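Local coordinates for protein Ddb_g0293866 (Dictyostelium discoideum, PDB 5LW6) that probably binds ADP-ribose through the macrodomain that forms this part of a longer protein, possibly acting in the response to DNA damage, at residues Cys183-Gln195 and Gly210-Met222. Sequence-based numbering, arbitrary orientation.
Sequences CGKIGKVYPISLQ and GIDIVILVLGVNM
Tyr190 and Leu216 exchange two backbone hydrogen bonds, and Ile192 and Val214 do the same, pairing strands 189-193 and 213-217 antiparallel. Leu194 N to Asp212 O, at 2.7 Å, extends the pairing at one end; Leu218 N to Lys188 O and Gly187 N to Leu218 O, the latter 2.8 Å and nearly straight at 169°, carry it into the type II turn Lys185-Lys188. Strand 189-193 lies at one edge of the mixed macrodomain sheet within this chain, and strand 213-217, antiparallel to it, runs parallel to strand 145-149 on its other side. On one face Val189 CB presses on Ile215 CG2 (3.5 Å), while Pro191 CB touches both Ile213 CG2 and Ile215 CG1; helix 237-253 touches Val189 and Val217. On the other, which helix 169-179 partly covers, Ile192 CD1 meets Leu216 CG at 3.9 Å. The Tyr190 ring, with CG anti to the carbonyl carbon (chi1 -64°), stretches back along its own segment, where OH accepts from Lys185 N at 2.8 Å. The Leu218 side chain crosses that of Tyr190 at about a right angle, CD1 3.9 Å from Tyr190 CD2, and lodges CD2 against Gly184 C. A leucine in place of Tyr190 would probably leave Lys185 N without its acceptor and the loop before the strand less firmly tethered. Beyond the strands, the Gln195 amide stacks on the Asp212 carboxylate, their planes 5° apart and Gln195 OE1 3.5 Å from Asp212 CG.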
ATOM      1  N   CYS A 183       8.619 -14.801   7.641  1.00 25.85           N
ATOM      2  CA  CYS A 183       8.089 -13.539   8.113  1.00 25.17           C
ATOM      3  C   CYS A 183       8.565 -12.418   7.200  1.00 23.59           C
ATOM      4  O   CYS A 183       8.987 -12.693   6.120  1.00 18.80           O
ATOM      5  CB  CYS A 183       8.467 -13.322   9.559  1.00 30.99           C
ATOM      6  SG  CYS A 183       7.789 -14.566  10.719  1.00 38.76           S
ATOM      7  N   GLY A 184       8.494 -11.171   7.646  1.00 20.73           N
ATOM      8  CA  GLY A 184       8.655 -10.050   6.742  1.00 20.38           C
ATOM      9  C   GLY A 184       9.802  -9.184   7.110  1.00 20.12           C
ATOM     10  O   GLY A 184      10.246  -9.185   8.247  1.00 16.38           O
ATOM     11  N   LYS A 185      10.281  -8.446   6.105  1.00 17.48           N
ATOM     12  CA  LYS A 185      11.405  -7.531   6.241  1.00 17.83           C
ATOM     13  C   LYS A 185      10.970  -6.131   5.851  1.00 16.38           C
ATOM     14  O   LYS A 185      10.242  -5.964   4.857  1.00 14.12           O
ATOM     15  CB  LYS A 185      12.496  -7.927   5.297  1.00 20.95           C
ATOM     16  CG  LYS A 185      12.981  -9.339   5.518  1.00 25.39           C
ATOM     17  CD  LYS A 185      14.094  -9.427   6.536  1.00 31.95           C
ATOM     18  CE  LYS A 185      14.567 -10.888   6.691  1.00 36.20           C
ATOM     19  NZ  LYS A 185      13.503 -11.684   7.382  1.00 40.87           N
ATOM     20  N   ILE A 186      11.480  -5.155   6.589  1.00 15.76           N
ATOM     21  CA  ILE A 186      11.173  -3.747   6.328  1.00 15.15           C
ATOM     22  C   ILE A 186      11.601  -3.327   4.939  1.00 15.58           C
ATOM     23  O   ILE A 186      12.704  -3.634   4.467  1.00 14.55           O
ATOM     24  CB  ILE A 186      11.792  -2.794   7.409  1.00 17.03           C
ATOM     25  CG1 ILE A 186      11.163  -3.072   8.800  1.00 20.98           C
ATOM     26  CG2 ILE A 186      11.501  -1.347   7.085  1.00 16.46           C
ATOM     27  CD1 ILE A 186      12.182  -3.034   9.937  1.00 27.43           C
ATOM     28  N   GLY A 187      10.725  -2.590   4.279  1.00 13.90           N
ATOM     29  CA  GLY A 187      10.975  -2.151   2.930  1.00 14.53           C
ATOM     30  C   GLY A 187      10.364  -3.083   1.866  1.00 13.79           C
ATOM     31  O   GLY A 187      10.492  -2.809   0.706  1.00 13.88           O
ATOM     32  N   LYS A 188       9.752  -4.204   2.259  1.00 13.58           N
ATOM     33  CA  LYS A 188       9.182  -5.145   1.357  1.00 12.94           C
ATOM     34  C   LYS A 188       7.671  -5.269   1.516  1.00 12.11           C
ATOM     35  O   LYS A 188       7.136  -4.861   2.536  1.00 12.97           O
ATOM     36  CB  LYS A 188       9.827  -6.535   1.510  1.00 15.25           C
ATOM     37  CG  LYS A 188      11.308  -6.525   1.146  1.00 18.95           C
ATOM     38  CD  LYS A 188      11.644  -6.192  -0.321  1.00 23.89           C
ATOM     39  CE  LYS A 188      13.158  -6.208  -0.684  1.00 27.38           C
ATOM     40  NZ  LYS A 188      13.828  -4.914  -0.291  1.00 30.95           N
ATOM     41  N   VAL A 189       7.013  -5.764   0.486  1.00 11.39           N
ATOM     42  CA  VAL A 189       5.583  -6.111   0.567  1.00 10.62           C
ATOM     43  C   VAL A 189       5.320  -7.593   0.363  1.00 10.79           C
ATOM     44  O   VAL A 189       6.147  -8.317  -0.235  1.00 11.11           O
ATOM     45  CB  VAL A 189       4.733  -5.232  -0.377  1.00 11.03           C
ATOM     46  CG1 VAL A 189       5.135  -3.746  -0.233  1.00 11.31           C
ATOM     47  CG2 VAL A 189       4.860  -5.689  -1.800  1.00 10.97           C
ATOM     48  N   TYR A 190       4.156  -8.060   0.807  1.00 10.51           N
ATOM     49  CA  TYR A 190       3.804  -9.445   0.894  1.00 10.18           C
ATOM     50  C   TYR A 190       2.376  -9.625   0.374  1.00 11.56           C
ATOM     51  O   TYR A 190       1.449  -9.410   1.149  1.00 11.20           O
ATOM     52  CB  TYR A 190       3.979  -9.934   2.329  1.00 10.39           C
ATOM     53  CG  TYR A 190       5.418  -9.841   2.707  1.00 10.76           C
ATOM     54  CD1 TYR A 190       6.327 -10.872   2.475  1.00 12.49           C
ATOM     55  CD2 TYR A 190       5.911  -8.703   3.266  1.00 12.46           C
ATOM     56  CE1 TYR A 190       7.673 -10.724   2.786  1.00 12.78           C
ATOM     57  CE2 TYR A 190       7.258  -8.533   3.487  1.00 12.62           C
ATOM     58  CZ  TYR A 190       8.127  -9.564   3.302  1.00 12.79           C
ATOM     59  OH  TYR A 190       9.475  -9.340   3.566  1.00 13.30           O
ATOM     60  N   PRO A 191       2.227  -9.970  -0.901  1.00 12.28           N
ATOM     61  CA  PRO A 191       0.874 -10.148  -1.472  1.00 12.68           C
ATOM     62  C   PRO A 191       0.291 -11.503  -1.101  1.00 13.07           C
ATOM     63  O   PRO A 191       1.005 -12.513  -1.126  1.00 14.31           O
ATOM     64  CB  PRO A 191       1.068 -10.004  -2.956  1.00 13.89           C
ATOM     65  CG  PRO A 191       2.553  -9.917  -3.194  1.00 16.69           C
ATOM     66  CD  PRO A 191       3.291  -9.825  -1.923  1.00 14.43           C
ATOM     67  N   ILE A 192      -0.996 -11.527  -0.798  1.00 13.08           N
ATOM     68  CA  ILE A 192      -1.712 -12.736  -0.525  1.00 14.58           C
ATOM     69  C   ILE A 192      -2.972 -12.704  -1.367  1.00 13.99           C
ATOM     70  O   ILE A 192      -3.792 -11.845  -1.194  1.00 13.22           O
ATOM     71  CB  ILE A 192      -2.085 -12.824   0.964  1.00 16.82           C
ATOM     72  CG1 ILE A 192      -0.816 -12.909   1.823  1.00 20.37           C
ATOM     73  CG2 ILE A 192      -2.968 -14.027   1.329  1.00 15.56           C
ATOM     74  CD1 ILE A 192      -0.774 -11.807   2.780  1.00 25.15           C
ATOM     75  N   SER A 193      -3.134 -13.649  -2.263  1.00 13.82           N
ATOM     76  CA  SER A 193      -4.319 -13.730  -3.082  1.00 13.27           C
ATOM     77  C   SER A 193      -5.527 -14.241  -2.273  1.00 14.05           C
ATOM     78  O   SER A 193      -5.417 -15.208  -1.532  1.00 14.62           O
ATOM     79  CB  SER A 193      -4.088 -14.648  -4.268  1.00 16.61           C
ATOM     80  OG  SER A 193      -5.307 -14.911  -4.971  1.00 16.83           O
ATOM     81  N   LEU A 194      -6.648 -13.547  -2.336  1.00 13.22           N
ATOM     82  CA  LEU A 194      -7.920 -14.033  -1.819  1.00 14.80           C
ATOM     83  C   LEU A 194      -8.554 -15.054  -2.791  1.00 19.70           C
ATOM     84  O   LEU A 194      -9.449 -15.776  -2.432  1.00 21.58           O
ATOM     85  CB  LEU A 194      -8.898 -12.897  -1.563  1.00 14.92           C
ATOM     86  CG  LEU A 194      -8.362 -11.726  -0.768  1.00 14.22           C
ATOM     87  CD1 LEU A 194      -9.408 -10.707  -0.427  1.00 14.76           C
ATOM     88  CD2 LEU A 194      -7.691 -12.219   0.485  1.00 14.78           C
ATOM     89  N   GLN A 195      -8.074 -15.101  -4.015  1.00 24.17           N
ATOM     90  CA  GLN A 195      -8.614 -16.038  -5.047  1.00 28.20           C
ATOM     91  C   GLN A 195      -8.108 -17.426  -5.029  1.00 34.84           C
ATOM     92  O   GLN A 195      -8.890 -18.363  -5.066  1.00 34.00           O
ATOM     93  CB  GLN A 195      -8.334 -15.522  -6.434  1.00 30.14           C
ATOM     94  CG  GLN A 195      -9.063 -14.268  -6.716  1.00 30.03           C
ATOM     95  CD  GLN A 195      -8.900 -13.854  -8.164  1.00 34.57           C
ATOM     96  OE1 GLN A 195      -7.810 -13.424  -8.593  1.00 33.39           O
ATOM     97  NE2 GLN A 195      -9.983 -13.956  -8.923  1.00 36.29           N
ATOM     98  N   GLY A 210     -14.750  -6.795  -4.431  1.00 11.52           N
ATOM     99  CA  GLY A 210     -13.968  -7.034  -5.640  1.00 12.27           C
ATOM    100  C   GLY A 210     -12.477  -7.074  -5.482  1.00 12.41           C
ATOM    101  O   GLY A 210     -11.720  -6.967  -6.504  1.00 13.82           O
ATOM    102  N   ILE A 211     -12.027  -7.318  -4.270  1.00 10.58           N
ATOM    103  CA  ILE A 211     -10.579  -7.389  -3.957  1.00 11.31           C
ATOM    104  C   ILE A 211     -10.092  -8.772  -4.246  1.00 11.02           C
ATOM    105  O   ILE A 211     -10.643  -9.785  -3.698  1.00 11.51           O
ATOM    106  CB  ILE A 211     -10.273  -6.959  -2.496  1.00 10.31           C
ATOM    107  CG1 ILE A 211     -10.572  -5.452  -2.273  1.00 10.73           C
ATOM    108  CG2 ILE A 211      -8.826  -7.276  -2.171  1.00  9.89           C
ATOM    109  CD1 ILE A 211     -10.818  -5.011  -0.829  1.00 13.00           C
ATOM    110  N   ASP A 212      -9.048  -8.892  -5.061  1.00 10.98           N
ATOM    111  CA  ASP A 212      -8.395 -10.179  -5.334  1.00 11.35           C
ATOM    112  C   ASP A 212      -7.164 -10.482  -4.538  1.00 11.53           C
ATOM    113  O   ASP A 212      -6.842 -11.667  -4.327  1.00 11.72           O
ATOM    114  CB  ASP A 212      -8.031 -10.288  -6.801  1.00 14.50           C
ATOM    115  CG  ASP A 212      -9.269 -10.316  -7.698  1.00 17.86           C
ATOM    116  OD1 ASP A 212     -10.354 -10.734  -7.230  1.00 20.93           O
ATOM    117  OD2 ASP A 212      -9.155  -9.853  -8.863  1.00 22.59           O
ATOM    118  N   ILE A 213      -6.423  -9.428  -4.153  1.00 10.74           N
ATOM    119  CA  ILE A 213      -5.141  -9.557  -3.507  1.00 10.37           C
ATOM    120  C   ILE A 213      -5.049  -8.526  -2.398  1.00 10.08           C
ATOM    121  O   ILE A 213      -5.334  -7.372  -2.612  1.00  9.85           O
ATOM    122  CB  ILE A 213      -3.945  -9.339  -4.514  1.00 11.57           C
ATOM    123  CG1 ILE A 213      -3.950 -10.349  -5.651  1.00 14.96           C
ATOM    124  CG2 ILE A 213      -2.592  -9.295  -3.756  1.00 11.42           C
ATOM    125  CD1 ILE A 213      -3.322  -9.781  -6.889  1.00 19.16           C
ATOM    126  N   VAL A 214      -4.661  -8.951  -1.210  1.00 10.49           N
ATOM    127  CA  VAL A 214      -4.314  -8.087  -0.057  1.00 10.30           C
ATOM    128  C   VAL A 214      -2.777  -8.074   0.095  1.00 10.41           C
ATOM    129  O   VAL A 214      -2.157  -9.109   0.070  1.00 10.17           O
ATOM    130  CB  VAL A 214      -5.002  -8.567   1.277  1.00 10.65           C
ATOM    131  CG1 VAL A 214      -4.444  -7.778   2.455  1.00 12.02           C
ATOM    132  CG2 VAL A 214      -6.512  -8.434   1.156  1.00 12.00           C
ATOM    133  N   ILE A 215      -2.207  -6.919   0.162  1.00 10.30           N
ATOM    134  CA  ILE A 215      -0.765  -6.784   0.195  1.00 10.13           C
ATOM    135  C   ILE A 215      -0.392  -6.155   1.541  1.00 10.55           C
ATOM    136  O   ILE A 215      -0.849  -5.068   1.928  1.00  9.86           O
ATOM    137  CB  ILE A 215      -0.272  -5.850  -0.945  1.00 10.43           C
ATOM    138  CG1 ILE A 215      -0.707  -6.333  -2.318  1.00 11.37           C
ATOM    139  CG2 ILE A 215       1.236  -5.610  -0.824  1.00 10.78           C
ATOM    140  CD1 ILE A 215      -0.453  -5.333  -3.446  1.00 12.67           C
ATOM    141  N   LEU A 216       0.456  -6.854   2.292  1.00 10.01           N
ATOM    142  CA  LEU A 216       0.896  -6.355   3.547  1.00 11.01           C
ATOM    143  C   LEU A 216       2.184  -5.578   3.267  1.00 10.43           C
ATOM    144  O   LEU A 216       3.085  -6.101   2.672  1.00 10.90           O
ATOM    145  CB  LEU A 216       1.234  -7.578   4.436  1.00 13.29           C
ATOM    146  CG  LEU A 216       0.068  -8.530   4.716  1.00 14.72           C
ATOM    147  CD1 LEU A 216       0.506  -9.534   5.757  1.00 15.56           C
ATOM    148  CD2 LEU A 216      -1.134  -7.867   5.308  1.00 15.41           C
ATOM    149  N   VAL A 217       2.245  -4.340   3.732  1.00 11.62           N
ATOM    150  CA  VAL A 217       3.287  -3.396   3.332  1.00 12.21           C
ATOM    151  C   VAL A 217       4.106  -3.083   4.580  1.00 11.60           C
ATOM    152  O   VAL A 217       3.562  -2.582   5.529  1.00 11.89           O
ATOM    153  CB  VAL A 217       2.590  -2.085   2.855  1.00 12.89           C
ATOM    154  CG1 VAL A 217       3.617  -1.024   2.582  1.00 14.52           C
ATOM    155  CG2 VAL A 217       1.743  -2.360   1.614  1.00 13.61           C
ATOM    156  N   LEU A 218       5.397  -3.358   4.590  1.00 12.21           N
ATOM    157  CA  LEU A 218       6.204  -3.162   5.777  1.00 12.22           C
ATOM    158  C   LEU A 218       7.000  -1.829   5.611  1.00 13.43           C
ATOM    159  O   LEU A 218       8.163  -1.797   5.213  1.00 13.78           O
ATOM    160  CB  LEU A 218       7.110  -4.384   6.005  1.00 13.41           C
ATOM    161  CG  LEU A 218       6.434  -5.478   6.816  1.00 16.37           C
ATOM    162  CD1 LEU A 218       5.273  -6.096   6.099  1.00 18.32           C
ATOM    163  CD2 LEU A 218       7.459  -6.536   7.135  1.00 16.44           C
ATOM    164  N   GLY A 219       6.310  -0.718   5.833  1.00 13.76           N
ATOM    165  CA  GLY A 219       6.920   0.588   5.745  1.00 13.11           C
ATOM    166  C   GLY A 219       7.742   0.822   7.027  1.00 14.44           C
ATOM    167  O   GLY A 219       7.687   0.046   7.978  1.00 15.94           O
ATOM    168  N   VAL A 220       8.410   1.953   7.050  1.00 14.11           N
ATOM    169  CA  VAL A 220       9.307   2.343   8.095  1.00 14.58           C
ATOM    170  C   VAL A 220       8.502   2.938   9.251  1.00 14.84           C
ATOM    171  O   VAL A 220       7.692   3.819   9.072  1.00 14.78           O
ATOM    172  CB  VAL A 220      10.313   3.358   7.546  1.00 14.86           C
ATOM    173  CG1 VAL A 220      11.148   3.940   8.655  1.00 15.52           C
ATOM    174  CG2 VAL A 220      11.173   2.736   6.472  1.00 15.43           C
ATOM    175  N   ASN A 221       8.707   2.383  10.443  1.00 15.05           N
ATOM    176  CA  ASN A 221       8.082   2.928  11.639  1.00 16.99           C
ATOM    177  C   ASN A 221       9.045   3.825  12.391  1.00 17.12           C
ATOM    178  O   ASN A 221      10.183   3.484  12.652  1.00 17.58           O
ATOM    179  CB  ASN A 221       7.701   1.800  12.606  1.00 15.27           C
ATOM    180  CG  ASN A 221       7.191   2.338  13.909  1.00 17.82           C
ATOM    181  OD1 ASN A 221       6.332   3.200  13.901  1.00 18.42           O
ATOM    182  ND2 ASN A 221       7.719   1.832  15.048  1.00 20.49           N
HETATM  183  N   MSE A 222       8.536   4.972  12.739  1.00 18.82           N
HETATM  184  CA  MSE A 222       9.277   5.909  13.531  1.00 19.57           C
HETATM  185  C   MSE A 222       8.767   6.032  14.954  1.00 25.04           C
HETATM  186  O   MSE A 222       9.390   6.766  15.751  1.00 29.59           O
HETATM  187  CB  MSE A 222       9.184   7.338  12.951  1.00 20.03           C
HETATM  188  CG  MSE A 222       9.603   7.458  11.478  1.00 22.84           C
HETATM  189 SE   MSE A 222      11.397   6.990  11.081  1.00 32.96          SE
HETATM  190  CE  MSE A 222      12.240   8.466  12.114  1.00 26.28           C
TER